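Local atomic coordinates of sulfatase (Bacteroides fragilis CAG:558, PDB entry 6USS), a protein that probably hydrolyses sulfate esters as a calcium-dependent arylsulfatase of a human gut bacterium. Residues A[446-451]-A[464-469]; A[442-447]-A[487-492]; A[344-349]-A[434-439]; A[499-504]-A[511-516]. The protein carries 1 engineered substitution. One frame throughout, in Å; residues are numbered along the deposited sequence.

Contact 1: residues A[446-451]-A[464-469]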
loop_
_atom_site.group_PDB
_atom_site.type_symbol
_atom_site.label_atom_id
_atom_site.label_comp_id
_atom_site.label_asym_id
_atom_site.label_seq_id
_atom_site.Cartn_x
_atom_site.Cartn_y
_atom_site.Cartn_z
ATOM N N LYS A 446 30.386 -4.623 -24.940
ATOM C CA LYS A 446 29.845 -4.256 -26.249
ATOM C C LYS A 446 30.322 -5.299 -27.240
ATOM O O LYS A 446 31.524 -5.410 -27.485
ATOM C CB LYS A 446 30.297 -2.859 -26.657
ATOM C CG LYS A 446 29.822 -2.404 -28.040
ATOM C CD LYS A 446 30.794 -1.376 -28.627
ATOM C CE LYS A 446 30.090 -0.164 -29.255
ATOM N NZ LYS A 446 28.773 -0.481 -29.877
ATOM N N GLY A 447 29.389 -6.041 -27.822
ATOM C CA GLY A 447 29.792 -7.139 -28.691
ATOM C C GLY A 447 30.547 -8.185 -27.888
ATOM O O GLY A 447 30.133 -8.590 -26.796
ATOM N N ASP A 448 31.672 -8.622 -28.428
ATOM C CA ASP A 448 32.475 -9.648 -27.789
ATOM C C ASP A 448 33.386 -9.086 -26.719
ATOM O O ASP A 448 34.103 -9.855 -26.072
ATOM C CB ASP A 448 33.339 -10.360 -28.836
ATOM C CG ASP A 448 32.516 -11.076 -29.883
ATOM O OD1 ASP A 448 31.292 -11.281 -29.653
ATOM O OD2 ASP A 448 33.097 -11.435 -30.935
ATOM N N TRP A 449 33.400 -7.772 -26.542
ATOM C CA TRP A 449 34.474 -7.108 -25.828
ATOM C C TRP A 449 33.957 -6.490 -24.546
ATOM O O TRP A 449 32.882 -5.886 -24.521
ATOM C CB TRP A 449 35.135 -6.047 -26.706
ATOM C CG TRP A 449 35.914 -6.653 -27.836
ATOM C CD1 TRP A 449 35.559 -6.687 -29.151
ATOM C CD2 TRP A 449 37.178 -7.329 -27.744
ATOM N NE1 TRP A 449 36.526 -7.335 -29.884
ATOM C CE2 TRP A 449 37.526 -7.743 -29.042
ATOM C CE3 TRP A 449 38.050 -7.615 -26.694
ATOM C CZ2 TRP A 449 38.714 -8.426 -29.316
ATOM C CZ3 TRP A 449 39.232 -8.304 -26.970
ATOM C CH2 TRP A 449 39.552 -8.694 -28.270
ATOM N N LYS A 450 34.727 -6.669 -23.481
ATOM C CA LYS A 450 34.399 -6.153 -22.164
ATOM C C LYS A 450 35.605 -5.383 -21.657
ATOM O O LYS A 450 36.723 -5.918 -21.652
ATOM C CB LYS A 450 34.038 -7.295 -21.211
ATOM C CG LYS A 450 33.662 -6.873 -19.807
ATOM C CD LYS A 450 33.311 -8.108 -18.993
ATOM C CE LYS A 450 32.794 -7.728 -17.623
ATOM N NZ LYS A 450 32.553 -8.919 -16.745
ATOM N N LEU A 451 35.390 -4.128 -21.259
ATOM C CA LEU A 451 36.461 -3.289 -20.737
ATOM C C LEU A 451 36.153 -2.931 -19.288
ATOM O O LEU A 451 35.096 -2.360 -18.995
ATOM C CB LEU A 451 36.641 -2.020 -21.570
ATOM C CG LEU A 451 37.559 -1.004 -20.863
ATOM C CD1 LEU A 451 38.992 -1.511 -20.846
ATOM C CD2 LEU A 451 37.480 0.391 -21.490
ATOM N N ASN A 464 37.824 -10.758 -24.293
ATOM C CA ASN A 464 36.902 -11.304 -25.280
ATOM C C ASN A 464 36.070 -12.357 -24.568
ATOM O O ASN A 464 36.502 -13.500 -24.418
ATOM C CB ASN A 464 37.653 -11.911 -26.460
ATOM C CG ASN A 464 36.768 -12.079 -27.671
ATOM O OD1 ASN A 464 35.836 -12.888 -27.672
ATOM N ND2 ASN A 464 37.040 -11.304 -28.708
ATOM N N ILE A 465 34.867 -11.969 -24.134
ATOM C CA ILE A 465 34.052 -12.859 -23.304
ATOM C C ILE A 465 33.720 -14.173 -24.010
ATOM O O ILE A 465 33.926 -15.236 -23.408
ATOM C CB ILE A 465 32.809 -12.112 -22.791
ATOM C CG1 ILE A 465 33.230 -10.923 -21.896
ATOM C CG2 ILE A 465 31.862 -13.062 -22.062
ATOM C CD1 ILE A 465 33.958 -11.298 -20.622
ATOM N N PRO A 466 33.242 -14.184 -25.262
ATOM C CA PRO A 466 32.928 -15.486 -25.885
ATOM C C PRO A 466 34.151 -16.375 -26.091
ATOM O O PRO A 466 34.011 -17.601 -26.178
ATOM C CB PRO A 466 32.284 -15.091 -27.224
ATOM C CG PRO A 466 31.815 -13.680 -27.020
ATOM C CD PRO A 466 32.849 -13.064 -26.135
ATOM N N GLN A 467 35.350 -15.801 -26.169
ATOM C CA GLN A 467 36.570 -16.593 -26.258
ATOM C C GLN A 467 37.217 -16.876 -24.912
ATOM O O GLN A 467 38.063 -17.774 -24.826
ATOM C CB GLN A 467 37.614 -15.885 -27.123
ATOM C CG GLN A 467 37.364 -15.985 -28.605
ATOM C CD GLN A 467 38.298 -15.071 -29.379
ATOM O OE1 GLN A 467 39.464 -14.883 -28.987
ATOM N NE2 GLN A 467 37.793 -14.476 -30.464
ATOM N N ASP A 468 36.867 -16.134 -23.866
ATOM C CA ASP A 468 37.577 -16.217 -22.596
ATOM C C ASP A 468 36.570 -16.049 -21.456
ATOM O O ASP A 468 36.538 -15.042 -20.752
ATOM C CB ASP A 468 38.684 -15.164 -22.531
ATOM C CG ASP A 468 39.446 -15.193 -21.237
ATOM O OD1 ASP A 468 39.415 -16.225 -20.527
ATOM O OD2 ASP A 468 40.077 -14.160 -20.926
ATOM N N ILE A 469 35.735 -17.069 -21.256
ATOM C CA ILE A 469 34.626 -16.913 -20.323
ATOM C C ILE A 469 35.140 -16.720 -18.904
ATOM O O ILE A 469 34.498 -16.041 -18.095
ATOM C CB ILE A 469 33.656 -18.106 -20.438
ATOM C CG1 ILE A 469 32.282 -17.741 -19.904
ATOM C CG2 ILE A 469 34.197 -19.344 -19.710
ATOM C CD1 ILE A 469 31.361 -18.947 -19.795
#
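Asn464, CG opposite its own N (chi1 -162°), sets its side chain over one face of the Trp449 indole. ND2 lies 3.4 Å from Trp449 CZ2, displaced toward the rim of the ring, while CB of Asn464 makes a CH-pi contact 4.2 Å from the centroid of the six-membered ring. Amide and indole planes are 75° apart, so the amide offers its NH2 end and not its flat side. Next to this, Asp448 O receives Ile465 N at 3.0 Å, in a bond bent to 141° at the hydrogen, and also meets CA of Asn464 through a C-H...O contact. Pro466 CG rests against Asp448 OD1 (3.6 Å). The extended Lys450 chain runs along Ile465, with CD 3.6 Å from Ile465 CD1, before NZ reaches Ala351 O and salt bridges to Glu353 and Glu471.

Backbone pairing positions these groups. Trp449 and Asn464 form an antiparallel non-hydrogen-bonded pair, CA to CA 4.9 Å, which places both side chains on one face of the sheet. The type II' turn from Lys446 to Trp449, with Gly447 at its positive-phi position, closes the beta hairpin of strands 441-446 and 449-454. Further out, His479 and Ile482 also pack on Trp449. Asn464 OD1 weakly accepts Gln467 N, which would help to orient the amide: its oxygen serves the turn that follows the strand, and its electropositive NH2 end probably gains a little from the indole pi cloud.

Contact 2: residues A[442-447]-A[487-492]; sequences CTVRKG and SKDLGN
Leu490 of helix 480-496 projects onto Cys442, Thr443 and Val444 of strand 441-446, an alpha/beta packing in which the helix covers one face of the four-stranded antiparallel sheet near the C-terminal end of this sulfatase. The short helix and strand segments approach to 8.4 Å between axes at 119°. Starting from the backbone, CB of Leu490 lies 4.2 Å from Val444 CG1, the two side chains sliding past each other in opposite directions. A chi1 of -166° sets CG of Leu490 opposite the residue's own N, within 4.1 Å of Cys442 SG. The branches then divide along the strand: CD1 sits against Thr443 O at 3.6 Å, and CD2 touches both Cys442 O and Cys442 SG, the sulfur at 3.8 Å. The leucine tip therefore straddles backbone and side chains by van der Waals contact, with no hydrogen bond linking the two segments.

At the edge of this patch Asp489 meets the aliphatic part of Lys446. Its carboxylate is held by Tyr424 and Ser422 of the neighbouring strand 422-427. The Lys446 chain, bent at its last two torsions, lays CE 3.7 Å from Asp489 OD2, whereas its NZ stays 4.7 Å from that oxygen.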
loop_
_atom_site.group_PDB
_atom_site.type_symbol
_atom_site.label_atom_id
_atom_site.label_comp_id
_atom_site.label_asym_id
_atom_site.label_seq_id
_atom_site.Cartn_x
_atom_site.Cartn_y
_atom_site.Cartn_z
ATOM N N CYS A 442 34.488 0.929 -13.272
ATOM C CA CYS A 442 33.380 0.951 -14.204
ATOM C C CYS A 442 33.705 0.005 -15.346
ATOM O O CYS A 442 34.870 -0.260 -15.647
ATOM C CB CYS A 442 33.097 2.367 -14.744
ATOM S SG CYS A 442 34.604 3.249 -15.100
ATOM N N THR A 443 32.662 -0.484 -15.997
ATOM C CA THR A 443 32.776 -1.525 -16.998
ATOM C C THR A 443 31.849 -1.203 -18.153
ATOM O O THR A 443 30.706 -0.772 -17.936
ATOM C CB THR A 443 32.395 -2.880 -16.399
ATOM O OG1 THR A 443 33.241 -3.150 -15.283
ATOM C CG2 THR A 443 32.572 -3.977 -17.423
ATOM N N VAL A 444 32.329 -1.418 -19.378
ATOM C CA VAL A 444 31.453 -1.487 -20.543
ATOM C C VAL A 444 31.626 -2.837 -21.240
ATOM O O VAL A 444 32.747 -3.341 -21.390
ATOM C CB VAL A 444 31.711 -0.329 -21.528
ATOM C CG1 VAL A 444 33.186 -0.330 -22.008
ATOM C CG2 VAL A 444 30.743 -0.425 -22.704
ATOM N N ARG A 445 30.499 -3.424 -21.645
ATOM C CA ARG A 445 30.455 -4.591 -22.510
ATOM C C ARG A 445 29.803 -4.191 -23.823
ATOM O O ARG A 445 28.789 -3.487 -23.821
ATOM C CB ARG A 445 29.661 -5.727 -21.866
ATOM C CG ARG A 445 29.402 -6.893 -22.779
ATOM C CD ARG A 445 30.684 -7.643 -23.102
ATOM N NE ARG A 445 30.410 -8.779 -23.972
ATOM C CZ ARG A 445 29.788 -9.900 -23.595
ATOM N NH1 ARG A 445 29.374 -10.075 -22.343
ATOM N NH2 ARG A 445 29.571 -10.857 -24.486
ATOM N N LYS A 446 30.386 -4.623 -24.940
ATOM C CA LYS A 446 29.845 -4.256 -26.249
ATOM C C LYS A 446 30.322 -5.299 -27.240
ATOM O O LYS A 446 31.524 -5.410 -27.485
ATOM C CB LYS A 446 30.297 -2.859 -26.657
ATOM C CG LYS A 446 29.822 -2.404 -28.040
ATOM C CD LYS A 446 30.794 -1.376 -28.627
ATOM C CE LYS A 446 30.090 -0.164 -29.255
ATOM N NZ LYS A 446 28.773 -0.481 -29.877
ATOM N N GLY A 447 29.389 -6.041 -27.822
ATOM C CA GLY A 447 29.792 -7.139 -28.691
ATOM C C GLY A 447 30.547 -8.185 -27.888
ATOM O O GLY A 447 30.133 -8.590 -26.796
ATOM N N SER A 487 37.025 2.898 -23.890
ATOM C CA SER A 487 37.245 3.922 -22.872
ATOM C C SER A 487 36.365 5.139 -23.120
ATOM O O SER A 487 35.722 5.655 -22.197
ATOM C CB SER A 487 38.720 4.340 -22.817
ATOM O OG SER A 487 39.531 3.323 -22.250
ATOM N N LYS A 488 36.356 5.637 -24.354
ATOM C CA LYS A 488 35.557 6.813 -24.661
ATOM C C LYS A 488 34.070 6.497 -24.566
ATOM O O LYS A 488 33.283 7.305 -24.057
ATOM C CB LYS A 488 35.936 7.323 -26.056
ATOM C CG LYS A 488 35.282 8.637 -26.495
ATOM C CD LYS A 488 35.426 9.748 -25.439
ATOM C CE LYS A 488 36.643 10.675 -25.639
ATOM N NZ LYS A 488 36.409 12.026 -25.021
ATOM N N ASP A 489 33.672 5.318 -25.051
ATOM C CA ASP A 489 32.293 4.860 -24.921
ATOM C C ASP A 489 31.841 4.959 -23.463
ATOM O O ASP A 489 30.831 5.605 -23.149
ATOM C CB ASP A 489 32.188 3.419 -25.460
ATOM C CG ASP A 489 30.746 2.914 -25.580
ATOM O OD1 ASP A 489 29.839 3.540 -25.010
ATOM O OD2 ASP A 489 30.512 1.873 -26.240
ATOM N N LEU A 490 32.622 4.361 -22.554
ATOM C CA LEU A 490 32.295 4.366 -21.130
ATOM C C LEU A 490 32.274 5.788 -20.575
ATOM O O LEU A 490 31.286 6.220 -19.969
ATOM C CB LEU A 490 33.313 3.496 -20.381
ATOM C CG LEU A 490 33.124 3.007 -18.940
ATOM C CD1 LEU A 490 31.679 2.603 -18.660
ATOM C CD2 LEU A 490 34.080 1.842 -18.619
ATOM N N GLY A 491 33.355 6.537 -20.792
ATOM C CA GLY A 491 33.447 7.871 -20.222
ATOM C C GLY A 491 32.291 8.760 -20.632
ATOM O O GLY A 491 31.691 9.445 -19.794
ATOM N N ASN A 492 31.948 8.743 -21.923
ATOM C CA ASN A 492 30.848 9.572 -22.396
ATOM C C ASN A 492 29.554 9.210 -21.690
ATOM O O ASN A 492 28.828 10.092 -21.219
ATOM C CB ASN A 492 30.686 9.418 -23.902
ATOM C CG ASN A 492 31.725 10.185 -24.670
ATOM O OD1 ASN A 492 32.294 11.165 -24.174
ATOM N ND2 ASN A 492 31.998 9.737 -25.888
#

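Contact 3: residues A[344-349]-A[434-439]; sequences LNSGKG and DGPGIG
With chi1 at 178°, Ser346 swings OG to the side opposite its own backbone N and directly at Pro436, while Ile438, at chi1 -51°, turns CG1 and CG2 toward Gly349. Pro436 and Ile438 belong to a type II beta turn from Gly435 to Ile438, in which Pro436 and Gly437 take the two central positions and Ile438 N closes back on Gly435 O at 3.0 Å. The contact is thus a turn between strands 422-427 and 441-446 resting on the loop that leads to helix 353-356.

Ser346 OG donates to Pro436 O at 3.0 Å, lying in the carbonyl plane on a lone pair. Ser350 OG binds the same carbonyl, so two serines hold this turn oxygen. The proline ring packs beside them, its CB 3.8 Å from Asn345 OD1, and His338 and Tyr352 also touch that ring. Ile438 lies over backbone instead: CG2 is 3.7 Å from Gly349 O, and CD1 approaches Lys348 O. The backbone of Gly349 takes a conformation in which a CB would collide with the carbonyl oxygen of Lys348.

Lys348 points its CB away from the turn, and its extended chain carries NZ to a salt bridge with Asp43, a calcium ligand; the side chain comes within about 4 Å of the calcium ion. The turn therefore packs on a loop that also reaches the calcium site. A water bridges the segments, accepting from Gly439 N at 2.9 Å and lying 2.7 Å from Gly349 O.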
loop_
_atom_site.group_PDB
_atom_site.type_symbol
_atom_site.label_atom_id
_atom_site.label_comp_id
_atom_site.label_asym_id
_atom_site.label_seq_id
_atom_site.Cartn_x
_atom_site.Cartn_y
_atom_site.Cartn_z
ATOM N N LEU A 344 33.074 -19.118 -14.336
ATOM C CA LEU A 344 33.184 -17.665 -14.310
ATOM C C LEU A 344 34.211 -17.228 -13.269
ATOM O O LEU A 344 34.436 -17.920 -12.272
ATOM C CB LEU A 344 31.831 -17.020 -14.015
ATOM C CG LEU A 344 30.696 -17.464 -14.925
ATOM C CD1 LEU A 344 29.464 -16.639 -14.628
ATOM C CD2 LEU A 344 31.121 -17.324 -16.380
ATOM N N ASN A 345 34.829 -16.065 -13.506
ATOM C CA ASN A 345 35.847 -15.531 -12.603
ATOM C C ASN A 345 35.211 -14.827 -11.398
ATOM O O ASN A 345 34.376 -13.929 -11.557
ATOM C CB ASN A 345 36.760 -14.566 -13.363
ATOM C CG ASN A 345 38.127 -14.396 -12.698
ATOM O OD1 ASN A 345 38.256 -14.456 -11.477
ATOM N ND2 ASN A 345 39.154 -14.154 -13.516
ATOM N N SER A 346 35.611 -15.240 -10.201
ATOM C CA SER A 346 35.294 -14.527 -8.962
ATOM C C SER A 346 33.766 -14.577 -8.744
ATOM O O SER A 346 33.100 -15.576 -9.064
ATOM C CB SER A 346 35.918 -13.133 -9.018
ATOM O OG SER A 346 35.610 -12.362 -7.873
ATOM N N GLY A 347 33.178 -13.518 -8.183
ATOM C CA GLY A 347 31.780 -13.568 -7.818
ATOM C C GLY A 347 31.271 -12.261 -7.265
ATOM O O GLY A 347 31.713 -11.190 -7.697
ATOM N N LYS A 348 30.370 -12.345 -6.286
ATOM C CA LYS A 348 29.696 -11.165 -5.753
ATOM C C LYS A 348 30.693 -10.057 -5.444
ATOM O O LYS A 348 31.734 -10.303 -4.835
ATOM C CB LYS A 348 28.903 -11.525 -4.495
ATOM C CG LYS A 348 28.233 -10.307 -3.866
ATOM C CD LYS A 348 27.297 -10.693 -2.776
ATOM C CE LYS A 348 26.504 -9.471 -2.325
ATOM N NZ LYS A 348 25.513 -9.827 -1.301
ATOM N N GLY A 349 30.374 -8.836 -5.895
ATOM C CA GLY A 349 31.237 -7.690 -5.723
ATOM C C GLY A 349 32.221 -7.453 -6.852
ATOM O O GLY A 349 32.809 -6.368 -6.921
ATOM N N ASP A 434 38.193 -7.889 -0.615
ATOM C CA ASP A 434 39.025 -7.851 -1.808
ATOM C C ASP A 434 38.936 -9.170 -2.581
ATOM O O ASP A 434 38.634 -10.233 -2.026
ATOM C CB ASP A 434 40.484 -7.570 -1.444
ATOM C CG ASP A 434 40.657 -6.297 -0.679
ATOM O OD1 ASP A 434 40.219 -5.217 -1.157
ATOM O OD2 ASP A 434 41.245 -6.385 0.414
ATOM N N GLY A 435 39.230 -9.091 -3.879
ATOM C CA GLY A 435 39.265 -10.264 -4.724
ATOM C C GLY A 435 39.349 -9.865 -6.184
ATOM O O GLY A 435 39.331 -8.677 -6.521
ATOM N N PRO A 436 39.448 -10.840 -7.081
ATOM C CA PRO A 436 39.615 -10.501 -8.504
ATOM C C PRO A 436 38.418 -9.711 -9.041
ATOM O O PRO A 436 37.255 -10.110 -8.889
ATOM C CB PRO A 436 39.765 -11.873 -9.176
ATOM C CG PRO A 436 40.305 -12.780 -8.074
ATOM C CD PRO A 436 39.621 -12.283 -6.815
ATOM N N GLY A 437 38.711 -8.566 -9.655
ATOM C CA GLY A 437 37.658 -7.726 -10.180
ATOM C C GLY A 437 36.917 -6.905 -9.151
ATOM O O GLY A 437 36.055 -6.100 -9.529
ATOM N N ILE A 438 37.225 -7.067 -7.868
ATOM C CA ILE A 438 36.554 -6.318 -6.811
ATOM C C ILE A 438 37.336 -5.050 -6.516
ATOM O O ILE A 438 38.570 -5.069 -6.441
ATOM C CB ILE A 438 36.401 -7.171 -5.541
ATOM C CG1 ILE A 438 35.766 -8.519 -5.869
ATOM C CG2 ILE A 438 35.573 -6.442 -4.528
ATOM C CD1 ILE A 438 35.593 -9.421 -4.658
ATOM N N GLY A 439 36.606 -3.952 -6.310
ATOM C CA GLY A 439 37.174 -2.645 -6.083
ATOM C C GLY A 439 36.412 -1.600 -6.880
ATOM O O GLY A 439 35.484 -1.925 -7.631
HETATM O O HOH W 1 33.771 -4.082 -5.785
#

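Contact 4: residues A[499-504]-A[511-516]; sequences GQRPSF and CPWPDE
The guanidinium of Arg501 lies flat on the indole of Trp513, their planes 19° apart, although the two side chains cross at about a right angle. CZ sits over the five-membered ring, 3.6 Å from its centroid, in a cation-pi contact, and CD covers the six-membered ring in a CH-pi contact, 3.5 Å from its centroid. The arginine reaches this position from a CG lodged between its backbone N and carbonyl carbon (chi1 68°), followed by bends at chi2 and chi3 that fold the chain over the ring.

At the guanidinium edge, NE and NH2 both donate to Cys511 O, at 3.0 and 2.9 Å. The NE bond runs close to the direction of the carbonyl, whereas NH2 arrives from above the carbonyl plane. NH2 also forms a salt bridge of 3.1 Å with Glu516 OE1, the carboxylate turned 46° from the guanidinium plane. That same oxygen accepts Trp513 N.

Cys511 is gripped from another direction too: its N donates to Pro502 O at 2.8 Å. Its sulfur stands over the centre of the Phe504 ring, 3.8 Å from the centroid, while Pro512 CD meets the edge of that ring. Beyond the contact, Arg495 of helix 480-496 makes a further cation-pi contact with Trp513.

Face, edge and charge of Arg501 are thus used together to fasten the last residues of the chain onto the segment after that helix. The nearby carboxylate and carbonyl probably stabilise its positive charge, and the stack with the two bonds to Cys511 O should hold the guanidinium flat.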
loop_
_atom_site.group_PDB
_atom_site.type_symbol
_atom_site.label_atom_id
_atom_site.label_comp_id
_atom_site.label_asym_id
_atom_site.label_seq_id
_atom_site.Cartn_x
_atom_site.Cartn_y
_atom_site.Cartn_z
ATOM N N GLY A 499 26.771 9.884 -13.921
ATOM C CA GLY A 499 27.436 8.921 -13.067
ATOM C C GLY A 499 28.529 9.564 -12.232
ATOM O O GLY A 499 28.920 10.721 -12.419
ATOM N N GLN A 500 29.040 8.784 -11.287
ATOM C CA GLN A 500 29.952 9.318 -10.293
ATOM C C GLN A 500 31.247 8.521 -10.255
ATOM O O GLN A 500 31.401 7.481 -10.896
ATOM C CB GLN A 500 29.305 9.327 -8.913
ATOM C CG GLN A 500 28.072 10.191 -8.826
ATOM C CD GLN A 500 27.480 10.144 -7.439
ATOM O OE1 GLN A 500 27.164 9.061 -6.923
ATOM N NE2 GLN A 500 27.358 11.312 -6.806
ATOM N N ARG A 501 32.187 9.027 -9.471
ATOM C CA ARG A 501 33.533 8.494 -9.481
ATOM C C ARG A 501 34.136 8.772 -8.119
ATOM O O ARG A 501 33.714 9.716 -7.433
ATOM C CB ARG A 501 34.363 9.148 -10.601
ATOM C CG ARG A 501 34.636 10.625 -10.332
ATOM C CD ARG A 501 34.598 11.531 -11.566
ATOM N NE ARG A 501 35.892 11.647 -12.215
ATOM C CZ ARG A 501 36.318 12.713 -12.883
ATOM N NH1 ARG A 501 35.550 13.786 -13.008
ATOM N NH2 ARG A 501 37.521 12.692 -13.444
ATOM N N PRO A 502 35.097 7.969 -7.687
ATOM C CA PRO A 502 35.832 8.274 -6.459
ATOM C C PRO A 502 36.811 9.409 -6.706
ATOM O O PRO A 502 37.080 9.797 -7.845
ATOM C CB PRO A 502 36.580 6.973 -6.143
ATOM C CG PRO A 502 36.094 5.957 -7.153
ATOM C CD PRO A 502 35.548 6.719 -8.308
ATOM N N SER A 503 37.357 9.926 -5.606
ATOM C CA SER A 503 38.421 10.914 -5.673
ATOM C C SER A 503 39.597 10.453 -4.813
ATOM O O SER A 503 39.443 9.657 -3.882
ATOM C CB SER A 503 37.924 12.301 -5.234
ATOM O OG SER A 503 37.615 12.303 -3.856
ATOM N N PHE A 504 40.784 10.947 -5.143
ATOM C CA PHE A 504 41.983 10.541 -4.425
ATOM C C PHE A 504 42.197 11.391 -3.177
ATOM O O PHE A 504 41.967 12.605 -3.179
ATOM C CB PHE A 504 43.196 10.642 -5.343
ATOM C CG PHE A 504 43.270 9.545 -6.357
ATOM C CD1 PHE A 504 43.314 8.219 -5.952
ATOM C CD2 PHE A 504 43.278 9.832 -7.714
ATOM C CE1 PHE A 504 43.385 7.200 -6.881
ATOM C CE2 PHE A 504 43.352 8.816 -8.647
ATOM C CZ PHE A 504 43.415 7.495 -8.228
ATOM N N CYS A 511 39.276 10.796 -9.360
ATOM C CA CYS A 511 39.978 9.807 -10.178
ATOM C C CYS A 511 39.675 10.033 -11.658
ATOM O O CYS A 511 38.529 10.325 -12.020
ATOM C CB CYS A 511 39.564 8.381 -9.795
ATOM S SG CYS A 511 39.709 7.955 -8.044
ATOM N N PRO A 512 40.671 9.909 -12.536
ATOM C CA PRO A 512 40.412 10.079 -13.975
ATOM C C PRO A 512 39.309 9.157 -14.464
ATOM O O PRO A 512 39.270 7.975 -14.122
ATOM C CB PRO A 512 41.749 9.707 -14.636
ATOM C CG PRO A 512 42.773 9.815 -13.551
ATOM C CD PRO A 512 42.074 9.557 -12.248
ATOM N N TRP A 513 38.417 9.702 -15.288
ATOM C CA TRP A 513 37.506 8.888 -16.076
ATOM C C TRP A 513 38.339 7.924 -16.917
ATOM O O TRP A 513 39.522 8.200 -17.157
ATOM C CB TRP A 513 36.643 9.770 -16.986
ATOM C CG TRP A 513 35.619 10.613 -16.314
ATOM C CD1 TRP A 513 35.482 11.965 -16.428
ATOM C CD2 TRP A 513 34.552 10.170 -15.460
ATOM N NE1 TRP A 513 34.417 12.393 -15.686
ATOM C CE2 TRP A 513 33.826 11.317 -15.077
ATOM C CE3 TRP A 513 34.152 8.918 -14.970
ATOM C CZ2 TRP A 513 32.717 11.257 -14.226
ATOM C CZ3 TRP A 513 33.056 8.855 -14.122
ATOM C CH2 TRP A 513 32.355 10.018 -13.750
ATOM N N PRO A 514 37.768 6.809 -17.410
ATOM C CA PRO A 514 38.573 5.891 -18.243
ATOM C C PRO A 514 39.207 6.560 -19.451
ATOM O O PRO A 514 40.314 6.186 -19.856
ATOM C CB PRO A 514 37.559 4.820 -18.682
ATOM C CG PRO A 514 36.346 5.033 -17.886
ATOM C CD PRO A 514 36.342 6.439 -17.406
ATOM N N ASP A 515 38.521 7.531 -20.057
ATOM C CA ASP A 515 39.017 8.203 -21.251
ATOM C C ASP A 515 39.877 9.429 -20.928
ATOM O O ASP A 515 40.132 10.247 -21.819
ATOM C CB ASP A 515 37.850 8.585 -22.174
ATOM C CG ASP A 515 36.855 9.518 -21.512
ATOM O OD1 ASP A 515 36.792 9.533 -20.266
ATOM O OD2 ASP A 515 36.131 10.240 -22.231
ATOM N N GLU A 516 40.328 9.575 -19.678
ATOM C CA GLU A 516 41.343 10.564 -19.327
ATOM C C GLU A 516 42.659 9.896 -18.924
ATOM O O GLU A 516 43.454 10.490 -18.196
ATOM C CB GLU A 516 40.844 11.487 -18.211
ATOM C CG GLU A 516 39.567 12.287 -18.508
ATOM C CD GLU A 516 38.930 12.916 -17.235
ATOM O OE1 GLU A 516 38.975 12.298 -16.139
ATOM O OE2 GLU A 516 38.362 14.027 -17.325
#

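Along the chain, contact 3 closes first, and contacts 1 and 2 then open from one hairpin, sharing Lys446 and Gly447; contact 4 comes last. Contacts 1 and 2, with centres about 13 Å apart, lie on the neighbouring strands 449-454 and 441-446 of the four-stranded antiparallel sheet, where Leu451 N probably bonds to Val444 O. Contact 4, also centred about 13 Å from contact 2, adds the C-terminal tail beside helix 480-496: Pro514 packs on Cys442, and Asp515 forms a long, weak ion pair with Lys488. Contact 3, centred about 17 Å from contact 1, touches it through Leu344 and Ile469 and ties the calcium-site loop to this C-terminal sheet region.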